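Local coordinates for protein 2-Cys Peroxiredoxin (PDB 2I81) that probably reduces hydrogen peroxide and organic hydroperoxides through a reactive cysteine thiol, as a typical 2-Cys peroxiredoxin of the malaria parasite Plasmodium vivax, at residues A[55-60]-A[126-131]; A[154-159]-A[169-174]. All coordinates share one frame; numbering follows the deposited sequence.

Interaction 1 (A[55-60]-A[126-131]); sequences VLLYFY and KSISKD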
loop_
_atom_site.group_PDB
_atom_site.type_symbol
_atom_site.label_atom_id
_atom_site.label_comp_id
_atom_site.label_asym_id
_atom_site.label_seq_id
_atom_site.Cartn_x
_atom_site.Cartn_y
_atom_site.Cartn_z
ATOM N N VAL A 55 -22.443 17.759 31.504
ATOM C CA VAL A 55 -22.997 16.441 31.223
ATOM C C VAL A 55 -22.233 15.370 31.990
ATOM O O VAL A 55 -21.008 15.269 31.879
ATOM C CB VAL A 55 -22.977 16.113 29.704
ATOM C CG1 VAL A 55 -23.588 14.741 29.433
ATOM C CG2 VAL A 55 -23.711 17.182 28.905
ATOM N N LEU A 56 -22.961 14.587 32.780
ATOM C CA LEU A 56 -22.402 13.386 33.376
ATOM C C LEU A 56 -22.954 12.178 32.626
ATOM O O LEU A 56 -24.060 11.705 32.905
ATOM C CB LEU A 56 -22.711 13.307 34.876
ATOM C CG LEU A 56 -21.807 12.417 35.743
ATOM C CD1 LEU A 56 -21.791 12.913 37.180
ATOM C CD2 LEU A 56 -22.216 10.949 35.689
ATOM N N LEU A 57 -22.180 11.706 31.655
ATOM C CA LEU A 57 -22.523 10.508 30.911
ATOM C C LEU A 57 -22.000 9.314 31.695
ATOM O O LEU A 57 -20.791 9.197 31.920
ATOM C CB LEU A 57 -21.890 10.546 29.517
ATOM C CG LEU A 57 -22.638 9.967 28.309
ATOM C CD1 LEU A 57 -21.714 9.894 27.095
ATOM C CD2 LEU A 57 -23.274 8.606 28.586
ATOM N N TYR A 58 -22.903 8.436 32.124
ATOM C CA TYR A 58 -22.484 7.211 32.798
ATOM C C TYR A 58 -22.920 5.957 32.051
ATOM O O TYR A 58 -24.078 5.828 31.649
ATOM C CB TYR A 58 -22.909 7.189 34.278
ATOM C CG TYR A 58 -24.357 6.851 34.566
ATOM C CD1 TYR A 58 -25.319 7.853 34.672
ATOM C CD2 TYR A 58 -24.758 5.529 34.772
ATOM C CE1 TYR A 58 -26.648 7.546 34.952
ATOM C CE2 TYR A 58 -26.084 5.211 35.047
ATOM C CZ TYR A 58 -27.022 6.225 35.138
ATOM O OH TYR A 58 -28.335 5.920 35.412
ATOM N N PHE A 59 -21.968 5.051 31.852
ATOM C CA PHE A 59 -22.221 3.796 31.159
ATOM C C PHE A 59 -22.401 2.669 32.168
ATOM O O PHE A 59 -21.772 2.665 33.228
ATOM C CB PHE A 59 -21.064 3.455 30.213
ATOM C CG PHE A 59 -20.847 4.457 29.111
ATOM C CD1 PHE A 59 -19.994 5.543 29.296
ATOM C CD2 PHE A 59 -21.473 4.301 27.876
ATOM C CE1 PHE A 59 -19.782 6.469 28.277
ATOM C CE2 PHE A 59 -21.265 5.222 26.849
ATOM C CZ PHE A 59 -20.418 6.308 27.050
ATOM N N TYR A 60 -23.267 1.720 31.833
ATOM C CA TYR A 60 -23.403 0.481 32.590
ATOM C C TYR A 60 -23.624 -0.651 31.591
ATOM O O TYR A 60 -24.236 -0.429 30.544
ATOM C CB TYR A 60 -24.544 0.575 33.612
ATOM C CG TYR A 60 -25.912 0.826 33.019
ATOM C CD1 TYR A 60 -26.335 2.119 32.711
ATOM C CD2 TYR A 60 -26.792 -0.229 32.783
ATOM C CE1 TYR A 60 -27.594 2.353 32.169
ATOM C CE2 TYR A 60 -28.050 -0.006 32.246
ATOM C CZ TYR A 60 -28.446 1.286 31.940
ATOM O OH TYR A 60 -29.693 1.509 31.406
ATOM N N LYS A 126 -23.875 0.567 19.488
ATOM C CA LYS A 126 -22.623 0.429 20.253
ATOM C C LYS A 126 -21.579 1.501 19.927
ATOM O O LYS A 126 -20.465 1.464 20.457
ATOM C CB LYS A 126 -22.004 -0.970 20.101
ATOM C CG LYS A 126 -22.831 -2.112 20.661
ATOM C CD LYS A 126 -22.124 -3.435 20.424
ATOM C CE LYS A 126 -23.097 -4.597 20.429
ATOM N NZ LYS A 126 -23.526 -4.984 21.802
ATOM N N SER A 127 -21.939 2.457 19.070
ATOM C CA SER A 127 -20.991 3.471 18.602
ATOM C C SER A 127 -20.560 4.462 19.685
ATOM O O SER A 127 -19.428 4.948 19.657
ATOM C CB SER A 127 -21.539 4.213 17.379
ATOM O OG SER A 127 -22.775 4.846 17.673
ATOM N N ILE A 128 -21.451 4.757 20.631
ATOM C CA ILE A 128 -21.125 5.666 21.738
ATOM C C ILE A 128 -20.069 5.038 22.655
ATOM O O ILE A 128 -19.107 5.704 23.045
ATOM C CB ILE A 128 -22.382 6.090 22.549
ATOM C CG1 ILE A 128 -23.456 6.662 21.617
ATOM C CG2 ILE A 128 -22.012 7.110 23.631
ATOM C CD1 ILE A 128 -24.854 6.669 22.209
ATOM N N SER A 129 -20.250 3.759 22.983
ATOM C CA SER A 129 -19.280 3.013 23.787
ATOM C C SER A 129 -17.949 2.874 23.053
ATOM O O SER A 129 -16.883 2.968 23.667
ATOM C CB SER A 129 -19.827 1.630 24.147
ATOM O OG SER A 129 -21.090 1.726 24.782
ATOM N N LYS A 130 -18.024 2.648 21.740
ATOM C CA LYS A 130 -16.839 2.562 20.885
ATOM C C LYS A 130 -16.072 3.881 20.847
ATOM O O LYS A 130 -14.839 3.885 20.914
ATOM C CB LYS A 130 -17.218 2.140 19.461
ATOM C CG LYS A 130 -17.456 0.649 19.287
ATOM C CD LYS A 130 -17.850 0.313 17.857
ATOM C CE LYS A 130 -18.240 -1.152 17.719
ATOM N NZ LYS A 130 -18.626 -1.496 16.322
ATOM N N ASP A 131 -16.802 4.992 20.739
ATOM C CA ASP A 131 -16.183 6.317 20.691
ATOM C C ASP A 131 -15.540 6.721 22.020
ATOM O O ASP A 131 -14.505 7.390 22.029
ATOM C CB ASP A 131 -17.183 7.382 20.224
ATOM C CG ASP A 131 -17.520 7.265 18.740
ATOM O OD1 ASP A 131 -16.700 6.720 17.967
ATOM O OD2 ASP A 131 -18.609 7.731 18.345
#
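Phe59 meets the short helix 127-131 with the far rim of its ring. The methyl CG2 of Ile128 sits at the ring edge, close to the ring plane, 3.8 Å from Phe59 CE2 and almost as near to CZ. Ile128 presents this methyl rather than its longer branch because CG1 is turned beside the backbone N (chi1 -53°), which leaves CG2 anti to that nitrogen. Ser129 comes in at a slant, its OG 4.0 Å from Phe59 CD2. On the strand itself, Leu57 CD2 lies over one face of the Phe59 ring, about 4.0 Å above its plane, while the other methyl, Leu57 CD1, only just reaches Ile128 CG2 at 4.5 Å.

The second shell holds the helix by its first turn. Asp123 uses one carboxylate oxygen for the hydroxyl of Ser129 and the other for the backbone N of Ile128, so the buried OG is satisfied although it borders an aromatic ring. Ser141 of strand 140-148 touches both Phe59 and Ser129. With the strand and helix axes 11.0 Å apart and steeply crossed, this is a helix packed on one face of the central sheet of the thioredoxin-like peroxiredoxin fold.

Interaction 2 (A[154-159]-A[169-174]); sequences VQHLLV and DEILRI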
loop_
_atom_site.group_PDB
_atom_site.type_symbol
_atom_site.label_atom_id
_atom_site.label_comp_id
_atom_site.label_asym_id
_atom_site.label_seq_id
_atom_site.Cartn_x
_atom_site.Cartn_y
_atom_site.Cartn_z
ATOM N N VAL A 154 -13.959 17.040 28.134
ATOM C CA VAL A 154 -13.906 16.009 29.174
ATOM C C VAL A 154 -12.915 16.408 30.265
ATOM O O VAL A 154 -11.732 16.619 29.994
ATOM C CB VAL A 154 -13.527 14.615 28.603
ATOM C CG1 VAL A 154 -13.445 13.573 29.717
ATOM C CG2 VAL A 154 -14.532 14.176 27.556
ATOM N N GLN A 155 -13.412 16.513 31.493
ATOM C CA GLN A 155 -12.584 16.898 32.633
ATOM C C GLN A 155 -12.247 15.711 33.526
ATOM O O GLN A 155 -11.297 15.768 34.311
ATOM C CB GLN A 155 -13.279 17.984 33.458
ATOM C CG GLN A 155 -13.463 19.315 32.740
ATOM C CD GLN A 155 -12.148 19.986 32.378
ATOM O OE1 GLN A 155 -11.169 19.914 33.123
ATOM N NE2 GLN A 155 -12.125 20.650 31.229
ATOM N N HIS A 156 -13.025 14.640 33.399
ATOM C CA HIS A 156 -12.909 13.500 34.296
ATOM C C HIS A 156 -13.376 12.214 33.627
ATOM O O HIS A 156 -14.379 12.197 32.909
ATOM C CB HIS A 156 -13.712 13.770 35.572
ATOM C CG HIS A 156 -13.803 12.599 36.499
ATOM N ND1 HIS A 156 -12.823 12.295 37.419
ATOM C CD2 HIS A 156 -14.772 11.668 36.661
ATOM C CE1 HIS A 156 -13.181 11.222 38.101
ATOM N NE2 HIS A 156 -14.360 10.822 37.661
ATOM N N LEU A 157 -12.628 11.143 33.873
ATOM C CA LEU A 157 -12.961 9.819 33.374
ATOM C C LEU A 157 -12.721 8.787 34.470
ATOM O O LEU A 157 -11.674 8.793 35.118
ATOM C CB LEU A 157 -12.128 9.487 32.130
ATOM C CG LEU A 157 -12.272 8.107 31.473
ATOM C CD1 LEU A 157 -13.664 7.898 30.888
ATOM C CD2 LEU A 157 -11.208 7.918 30.402
ATOM N N LEU A 158 -13.700 7.914 34.673
ATOM C CA LEU A 158 -13.583 6.837 35.644
ATOM C C LEU A 158 -14.126 5.563 35.022
ATOM O O LEU A 158 -15.281 5.518 34.605
ATOM C CB LEU A 158 -14.346 7.186 36.927
ATOM C CG LEU A 158 -14.238 6.257 38.144
ATOM C CD1 LEU A 158 -14.346 7.055 39.432
ATOM C CD2 LEU A 158 -15.281 5.142 38.116
ATOM N N VAL A 159 -13.289 4.532 34.955
ATOM C CA VAL A 159 -13.706 3.248 34.398
ATOM C C VAL A 159 -13.502 2.128 35.417
ATOM O O VAL A 159 -12.376 1.866 35.849
ATOM C CB VAL A 159 -12.965 2.910 33.075
ATOM C CG1 VAL A 159 -13.604 1.706 32.401
ATOM C CG2 VAL A 159 -12.966 4.100 32.120
ATOM N N ASP A 169 -20.922 10.145 45.920
ATOM C CA ASP A 169 -20.257 11.208 46.686
ATOM C C ASP A 169 -18.983 11.664 45.977
ATOM O O ASP A 169 -18.626 12.847 46.025
ATOM C CB ASP A 169 -19.919 10.747 48.109
ATOM C CG ASP A 169 -21.154 10.385 48.918
ATOM O OD1 ASP A 169 -22.034 11.255 49.099
ATOM O OD2 ASP A 169 -21.236 9.230 49.386
ATOM N N GLU A 170 -18.317 10.717 45.314
ATOM C CA GLU A 170 -17.074 11.001 44.603
ATOM C C GLU A 170 -17.229 11.823 43.322
ATOM O O GLU A 170 -16.479 12.780 43.138
ATOM C CB GLU A 170 -16.246 9.733 44.365
ATOM C CG GLU A 170 -14.878 9.990 43.715
ATOM C CD GLU A 170 -13.978 10.943 44.507
ATOM O OE1 GLU A 170 -13.163 11.643 43.860
ATOM O OE2 GLU A 170 -14.076 10.996 45.760
ATOM N N ILE A 171 -18.164 11.508 42.440
ATOM C CA ILE A 171 -18.334 12.367 41.269
ATOM C C ILE A 171 -18.838 13.715 41.609
ATOM O O ILE A 171 -18.576 14.648 40.921
ATOM C CB ILE A 171 -19.240 11.868 40.099
ATOM C CG1 ILE A 171 -20.155 10.759 40.462
ATOM C CG2 ILE A 171 -18.551 11.865 38.761
ATOM C CD1 ILE A 171 -21.459 11.190 40.686
ATOM N N LEU A 172 -19.623 13.794 42.645
ATOM C CA LEU A 172 -20.070 15.054 43.121
ATOM C C LEU A 172 -18.947 15.923 43.628
ATOM O O LEU A 172 -18.897 17.069 43.320
ATOM C CB LEU A 172 -21.130 14.851 44.167
ATOM C CG LEU A 172 -22.618 15.039 43.955
ATOM C CD1 LEU A 172 -23.109 15.467 42.665
ATOM C CD2 LEU A 172 -23.339 13.899 44.444
ATOM N N ARG A 173 -18.034 15.343 44.381
ATOM C CA ARG A 173 -16.816 16.022 44.830
ATOM C C ARG A 173 -15.981 16.471 43.630
ATOM O O ARG A 173 -15.436 17.577 43.624
ATOM C CB ARG A 173 -15.988 15.108 45.740
ATOM C CG ARG A 173 -14.812 15.806 46.419
ATOM C CD ARG A 173 -13.805 14.818 47.001
ATOM N NE ARG A 173 -13.038 14.118 45.968
ATOM C CZ ARG A 173 -11.927 14.580 45.396
ATOM N NH1 ARG A 173 -11.425 15.761 45.741
ATOM N NH2 ARG A 173 -11.315 13.854 44.469
ATOM N N ILE A 174 -15.891 15.598 42.625
ATOM C CA ILE A 174 -15.196 15.892 41.368
ATOM C C ILE A 174 -15.834 17.091 40.662
ATOM O O ILE A 174 -15.132 18.012 40.235
ATOM C CB ILE A 174 -15.166 14.646 40.425
ATOM C CG1 ILE A 174 -14.293 13.522 41.009
ATOM C CG2 ILE A 174 -14.710 15.018 39.014
ATOM C CD1 ILE A 174 -12.814 13.868 41.218
#
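The apolar part of this contact is carried by His156 and Ile174. Ile174 lays its CG2 methyl over one face of the imidazole, a CH-pi contact with the carbon 3.8 Å from the ring centroid and 24° off the ring normal. The methyl is displaced toward the CG side of the ring, 3.6 Å from His156 CG, while Ile174 CG1 and CD1 extend past ND1 and CE1, and the two side chains cross at about a right angle. His156 reaches the helix because its CG stands anti to the backbone N (chi1 173°), swinging the ring out from the strand. Ile171 adds a looser touch, its CG2 4.3 Å from His156 CD2 and oblique to the ring.

The polar interactions run beside this packing. His156 ND1 is hydrogen-bonded to Asn160 of the third subunit. Within the helix, Arg173 grips Glu170 side-on: NH2 donates to the syn lone pair of OE1 at 2.9 Å, and NE meets the same oxygen at 3.3 Å. The carboxylate lies at the guanidinium edge, and Arg173 NH1 also bonds to the carbonyl of Trp192.

Strand 154-160 pairs antiparallel with strand 140-148 on one side and, through residues 156-159, with a strand of the third subunit; helix 168-184 packs against it through Ile171 and Ile174, and Ile171 bridges to Phe145 and to Phe82 of helix 79-84.

In the fold
After the strands 31-35 and 41-45, strand 54-59 supplies the first half of interaction 1; the chain then passes through three helices and two further strands before helix 127-131 returns to it, closing the long loop of interaction 1. Only afterwards do strands 140-148 and 154-160 follow, and interaction 2 closes a short connection of nine residues by folding helix 168-184 back on the strand just left. The two contacts are therefore in series, neither nested nor crossed. They share one sheet, in which strand 140-148 lies between strands 54-59 and 154-160, and their centres are about 15 Å apart. They also meet directly: Leu56 CD1 packs 3.8 Å from Ile171 CG2, joining strand 54-59 to helix 168-184.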